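Local coordinates for protein dipeptidase (Streptococcus thermophilus, PDB 3PEB) that is probably a manganese-dependent M24B-family peptidase, represented here by its N-terminal creatinase/prolidase domain alone, at residues S5-F13 and L126-R134. Numbering follows the deposited sequence.
Sequences SKLDRIRHF and LTPFIHKMR
F13 and F129 lie against each other in an offset stack, with centroids 4.2 Å apart and planes at 20°. The two side chains run past each other in opposite directions. In both residues CG is anti to the backbone N (chi1 172° in F13), which sends each ring across to the other helix. The CH-pi contacts are reciprocal: F13 CB lies over the face of F129, 3.8 Å from its centroid, and F129 CB over that of F13. M133 is a selenomethionine; its CG, from the same helix as F129, lies near the rim of the opposite face of F129. L126 CD1 reaches F13 CE1 at 3.8 Å.

The stack and the cluster round I10 form the tight part. I10 CD1 meets I130 CD1 at 3.6 Å and M133 SE at 3.9 Å, and it also borders the edge of the F129 ring. I10, I130 and L126 are the buried side, facing the sheet. A22 and V49 of the strands back I10.

Toward K6 and R9, both partly exposed, the contact opens to solvent. A single methyl, M133 CE, does most of the touching there and reaches K6 O. K6 turns its amine away, to the carbonyl oxygen of Y32. No hydrogen bond joins segments 5-13 and 126-134.

The segment axes come within 11.6 Å at 139°, antiparallel in sense but well inclined. This is apolar helix-helix packing on a mixed sheet, here joining the first and last helices of a creatinase/prolidase N-terminal domain.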
ATOM      1  N   SER A   5     -10.316  14.141   1.817  1.00 46.24           N
ATOM      2  CA  SER A   5     -10.050  13.006   2.678  1.00 42.36           C
ATOM      3  C   SER A   5      -8.526  12.814   2.801  1.00 38.67           C
ATOM      4  O   SER A   5      -7.733  13.439   2.079  1.00 35.57           O
ATOM      5  CB  SER A   5     -10.671  11.740   2.089  1.00 41.35           C
ATOM      6  OG  SER A   5      -9.961  11.362   0.902  1.00 37.92           O
ATOM      7  N   LYS A   6      -8.119  11.954   3.721  1.00 36.25           N
ATOM      8  CA  LYS A   6      -6.689  11.700   3.892  1.00 34.91           C
ATOM      9  C   LYS A   6      -6.123  10.980   2.658  1.00 32.40           C
ATOM     10  O   LYS A   6      -4.997  11.239   2.250  1.00 32.03           O
ATOM     11  CB  LYS A   6      -6.454  10.881   5.163  1.00 35.20           C
ATOM     12  CG  LYS A   6      -6.766  11.648   6.457  1.00 39.40           C
ATOM     13  CD  LYS A   6      -6.719  10.695   7.627  1.00 42.23           C
ATOM     14  CE  LYS A   6      -7.287  11.235   8.929  1.00 46.42           C
ATOM     15  NZ  LYS A   6      -7.489  10.067   9.880  1.00 48.08           N
ATOM     16  N   LEU A   7      -6.903  10.082   2.059  1.00 31.22           N
ATOM     17  CA  LEU A   7      -6.492   9.441   0.801  1.00 30.02           C
ATOM     18  C   LEU A   7      -6.430  10.435  -0.370  1.00 30.68           C
ATOM     19  O   LEU A   7      -5.555  10.297  -1.229  1.00 29.00           O
ATOM     20  CB  LEU A   7      -7.398   8.250   0.470  1.00 30.04           C
ATOM     21  CG  LEU A   7      -7.216   7.050   1.389  1.00 31.60           C
ATOM     22  CD1 LEU A   7      -8.318   5.981   1.177  1.00 34.04           C
ATOM     23  CD2 LEU A   7      -5.805   6.430   1.210  1.00 30.75           C
ATOM     24  N   ASP A   8      -7.332  11.420  -0.397  1.00 32.31           N
ATOM     25  CA  ASP A   8      -7.261  12.534  -1.376  1.00 34.07           C
ATOM     26  C   ASP A   8      -5.931  13.295  -1.252  1.00 34.20           C
ATOM     27  O   ASP A   8      -5.334  13.683  -2.252  1.00 34.19           O
ATOM     28  CB  ASP A   8      -8.391  13.551  -1.194  1.00 36.39           C
ATOM     29  CG  ASP A   8      -9.775  13.031  -1.608  1.00 38.57           C
ATOM     30  OD1 ASP A   8      -9.911  12.058  -2.385  1.00 38.13           O
ATOM     31  OD2 ASP A   8     -10.746  13.613  -1.098  1.00 40.48           O
ATOM     32  N   ARG A   9      -5.481  13.509  -0.012  1.00 34.63           N
ATOM     33  CA  ARG A   9      -4.245  14.243   0.244  0.50 34.26           C
ATOM     34  C   ARG A   9      -3.043  13.444  -0.245  1.00 32.36           C
ATOM     35  O   ARG A   9      -2.120  14.008  -0.785  1.00 32.05           O
ATOM     36  CB  ARG A   9      -4.084  14.581   1.729  0.50 35.30           C
ATOM     37  CG  ARG A   9      -4.949  15.736   2.199  0.50 37.36           C
ATOM     38  CD  ARG A   9      -4.419  16.324   3.499  0.50 40.13           C
ATOM     39  NE  ARG A   9      -5.093  15.772   4.660  0.50 42.58           N
ATOM     40  CZ  ARG A   9      -4.611  15.804   5.900  0.50 44.16           C
ATOM     41  NH1 ARG A   9      -3.431  16.355   6.154  0.50 44.26           N
ATOM     42  NH2 ARG A   9      -5.317  15.274   6.887  0.50 45.32           N
ATOM     43  N   ILE A  10      -3.067  12.122  -0.051  1.00 29.98           N
ATOM     44  CA  ILE A  10      -2.001  11.245  -0.578  1.00 28.15           C
ATOM     45  C   ILE A  10      -1.986  11.344  -2.099  1.00 28.20           C
ATOM     46  O   ILE A  10      -0.923  11.467  -2.702  1.00 27.68           O
ATOM     47  CB  ILE A  10      -2.165   9.759  -0.170  1.00 26.41           C
ATOM     48  CG1 ILE A  10      -1.968   9.598   1.346  1.00 26.10           C
ATOM     49  CG2 ILE A  10      -1.144   8.861  -0.969  1.00 25.26           C
ATOM     50  CD1 ILE A  10      -0.479   9.545   1.809  1.00 26.36           C
ATOM     51  N   ARG A  11      -3.161  11.260  -2.724  1.00 28.11           N
ATOM     52  CA  ARG A  11      -3.222  11.327  -4.188  1.00 28.10           C
ATOM     53  C   ARG A  11      -2.751  12.690  -4.731  1.00 29.09           C
ATOM     54  O   ARG A  11      -2.086  12.741  -5.763  1.00 28.96           O
ATOM     55  CB  ARG A  11      -4.624  10.978  -4.703  1.00 29.24           C
ATOM     56  CG  ARG A  11      -4.970   9.466  -4.577  1.00 27.51           C
ATOM     57  CD  ARG A  11      -6.298   9.131  -5.252  1.00 28.58           C
ATOM     58  NE  ARG A  11      -7.401   9.542  -4.397  1.00 29.16           N
ATOM     59  CZ  ARG A  11      -8.056   8.756  -3.550  1.00 30.48           C
ATOM     60  NH1 ARG A  11      -7.791   7.462  -3.450  1.00 28.81           N
ATOM     61  NH2 ARG A  11      -9.027   9.272  -2.810  1.00 33.73           N
ATOM     62  N   HIS A  12      -3.055  13.783  -4.026  1.00 29.96           N
ATOM     63  CA  HIS A  12      -2.590  15.119  -4.434  1.00 31.48           C
ATOM     64  C   HIS A  12      -1.059  15.175  -4.387  1.00 30.10           C
ATOM     65  O   HIS A  12      -0.407  15.707  -5.290  1.00 30.93           O
ATOM     66  CB  HIS A  12      -3.222  16.207  -3.529  1.00 33.30           C
ATOM     67  CG  HIS A  12      -2.771  17.606  -3.833  1.00 38.90           C
ATOM     68  ND1 HIS A  12      -3.425  18.419  -4.735  1.00 46.27           N
ATOM     69  CD2 HIS A  12      -1.744  18.345  -3.341  1.00 43.50           C
ATOM     70  CE1 HIS A  12      -2.814  19.593  -4.796  1.00 47.63           C
ATOM     71  NE2 HIS A  12      -1.784  19.568  -3.970  1.00 46.44           N
ATOM     72  N   PHE A  13      -0.494  14.648  -3.310  1.00 29.25           N
ATOM     73  CA  PHE A  13       0.951  14.587  -3.152  1.00 28.71           C
ATOM     74  C   PHE A  13       1.603  13.771  -4.270  1.00 27.89           C
ATOM     75  O   PHE A  13       2.611  14.207  -4.842  1.00 29.78           O
ATOM     76  CB  PHE A  13       1.303  13.984  -1.792  1.00 28.60           C
ATOM     77  CG  PHE A  13       2.766  13.704  -1.631  1.00 30.04           C
ATOM     78  CD1 PHE A  13       3.288  12.497  -2.003  1.00 30.16           C
ATOM     79  CD2 PHE A  13       3.631  14.689  -1.157  1.00 32.56           C
ATOM     80  CE1 PHE A  13       4.674  12.230  -1.853  1.00 30.94           C
ATOM     81  CE2 PHE A  13       5.000  14.443  -1.011  1.00 33.69           C
ATOM     82  CZ  PHE A  13       5.516  13.209  -1.374  1.00 33.83           C
ATOM     83  N   LEU A 126       8.123   8.257   1.109  1.00 26.07           N
ATOM     84  CA  LEU A 126       6.839   8.825   1.542  1.00 25.32           C
ATOM     85  C   LEU A 126       6.823   9.222   3.003  1.00 25.66           C
ATOM     86  O   LEU A 126       5.924   9.953   3.436  1.00 25.86           O
ATOM     87  CB  LEU A 126       5.737   7.788   1.342  1.00 24.47           C
ATOM     88  CG  LEU A 126       4.269   8.246   1.456  1.00 25.13           C
ATOM     89  CD1 LEU A 126       3.938   9.299   0.378  1.00 27.14           C
ATOM     90  CD2 LEU A 126       3.379   7.013   1.334  1.00 24.36           C
ATOM     91  N   THR A 127       7.795   8.750   3.790  1.00 27.05           N
ATOM     92  CA  THR A 127       7.721   8.927   5.229  1.00 28.01           C
ATOM     93  C   THR A 127       7.644  10.399   5.662  1.00 29.39           C
ATOM     94  O   THR A 127       6.857  10.744   6.555  1.00 29.92           O
ATOM     95  CB  THR A 127       8.876   8.151   5.968  1.00 28.63           C
ATOM     96  OG1 THR A 127       8.608   6.742   5.931  1.00 28.74           O
ATOM     97  CG2 THR A 127       8.949   8.605   7.437  1.00 30.44           C
ATOM     98  N   PRO A 128       8.451  11.282   5.051  1.00 31.76           N
ATOM     99  CA  PRO A 128       8.372  12.689   5.439  1.00 33.44           C
ATOM    100  C   PRO A 128       6.967  13.298   5.236  1.00 33.39           C
ATOM    101  O   PRO A 128       6.461  14.002   6.118  1.00 33.94           O
ATOM    102  CB  PRO A 128       9.411  13.356   4.538  1.00 34.74           C
ATOM    103  CG  PRO A 128      10.450  12.275   4.321  1.00 35.16           C
ATOM    104  CD  PRO A 128       9.605  11.026   4.162  1.00 32.17           C
ATOM    105  N   PHE A 129       6.325  12.966   4.122  1.00 32.73           N
ATOM    106  CA  PHE A 129       4.973  13.434   3.891  1.00 32.84           C
ATOM    107  C   PHE A 129       3.986  12.897   4.933  1.00 33.38           C
ATOM    108  O   PHE A 129       3.132  13.669   5.439  1.00 34.61           O
ATOM    109  CB  PHE A 129       4.505  13.129   2.488  1.00 32.21           C
ATOM    110  CG  PHE A 129       3.151  13.725   2.189  1.00 34.10           C
ATOM    111  CD1 PHE A 129       2.997  15.100   2.160  1.00 36.82           C
ATOM    112  CD2 PHE A 129       2.032  12.923   2.010  1.00 34.24           C
ATOM    113  CE1 PHE A 129       1.739  15.683   1.920  1.00 37.96           C
ATOM    114  CE2 PHE A 129       0.770  13.511   1.764  1.00 34.78           C
ATOM    115  CZ  PHE A 129       0.643  14.872   1.726  1.00 36.24           C
ATOM    116  N   ILE A 130       4.114  11.616   5.301  1.00 32.20           N
ATOM    117  CA  ILE A 130       3.226  11.057   6.314  1.00 33.29           C
ATOM    118  C   ILE A 130       3.370  11.835   7.635  1.00 35.77           C
ATOM    119  O   ILE A 130       2.361  12.191   8.248  1.00 35.01           O
ATOM    120  CB  ILE A 130       3.417   9.539   6.522  1.00 31.73           C
ATOM    121  CG1 ILE A 130       3.100   8.748   5.237  1.00 30.23           C
ATOM    122  CG2 ILE A 130       2.575   9.028   7.706  1.00 33.08           C
ATOM    123  CD1 ILE A 130       1.769   9.036   4.590  1.00 29.51           C
ATOM    124  N   HIS A 131       4.605  12.118   8.060  1.00 37.95           N
ATOM    125  CA  HIS A 131       4.816  12.916   9.274  0.50 40.95           C
ATOM    126  C   HIS A 131       4.195  14.316   9.143  1.00 42.68           C
ATOM    127  O   HIS A 131       3.558  14.807  10.076  1.00 44.64           O
ATOM    128  CB  HIS A 131       6.308  13.012   9.615  0.50 41.96           C
ATOM    129  CG  HIS A 131       6.910  11.720  10.080  0.50 41.88           C
ATOM    130  ND1 HIS A 131       6.236  10.829  10.888  0.50 43.98           N
ATOM    131  CD2 HIS A 131       8.138  11.186   9.875  0.50 42.62           C
ATOM    132  CE1 HIS A 131       7.013   9.786  11.136  0.50 43.28           C
ATOM    133  NE2 HIS A 131       8.176   9.984  10.540  0.50 42.17           N
ATOM    134  N   LYS A 132       4.366  14.941   7.981  1.00 43.48           N
ATOM    135  CA  LYS A 132       3.805  16.268   7.710  1.00 46.07           C
ATOM    136  C   LYS A 132       2.273  16.258   7.864  1.00 46.51           C
ATOM    137  O   LYS A 132       1.697  17.170   8.464  1.00 46.46           O
ATOM    138  CB  LYS A 132       4.175  16.703   6.296  1.00 46.43           C
ATOM    139  CG  LYS A 132       4.056  18.177   5.991  1.00 52.03           C
ATOM    140  CD  LYS A 132       4.614  18.483   4.583  1.00 55.80           C
ATOM    141  CE  LYS A 132       5.084  19.942   4.438  1.00 61.46           C
ATOM    142  NZ  LYS A 132       3.938  20.895   4.373  1.00 64.15           N
HETATM  143  N   MSE A 133       1.623  15.212   7.348  1.00 44.67           N
HETATM  144  CA  MSE A 133       0.167  15.100   7.444  1.00 46.09           C
HETATM  145  C   MSE A 133      -0.308  15.099   8.889  1.00 49.59           C
HETATM  146  O   MSE A 133      -1.393  15.595   9.186  1.00 50.64           O
HETATM  147  CB  MSE A 133      -0.339  13.821   6.777  1.00 43.43           C
HETATM  148  CG  MSE A 133      -0.343  13.857   5.286  1.00 41.06           C
HETATM  149 SE   MSE A 133      -1.148  12.206   4.596  0.80 37.73          SE
HETATM  150  CE  MSE A 133      -3.007  12.690   4.917  1.00 34.89           C
ATOM    151  N   ARG A 134       0.508  14.513   9.763  1.00 52.20           N
ATOM    152  CA  ARG A 134       0.188  14.340  11.178  1.00 55.58           C
ATOM    153  C   ARG A 134       1.008  15.269  12.058  1.00 57.70           C
ATOM    154  O   ARG A 134       0.552  16.384  12.387  1.00 61.59           O
ATOM    155  CB  ARG A 134       0.462  12.895  11.577  1.00 54.76           C
ATOM    156  CG  ARG A 134      -0.184  11.895  10.658  1.00 56.48           C
ATOM    157  CD  ARG A 134       0.323  10.493  10.868  1.00 58.59           C
ATOM    158  NE  ARG A 134       0.207  10.094  12.270  1.00 63.18           N
ATOM    159  CZ  ARG A 134       0.535   8.892  12.722  1.00 64.41           C
ATOM    160  NH1 ARG A 134       0.975   7.972  11.877  1.00 64.81           N
ATOM    161  NH2 ARG A 134       0.416   8.609  14.018  1.00 66.18           N
TER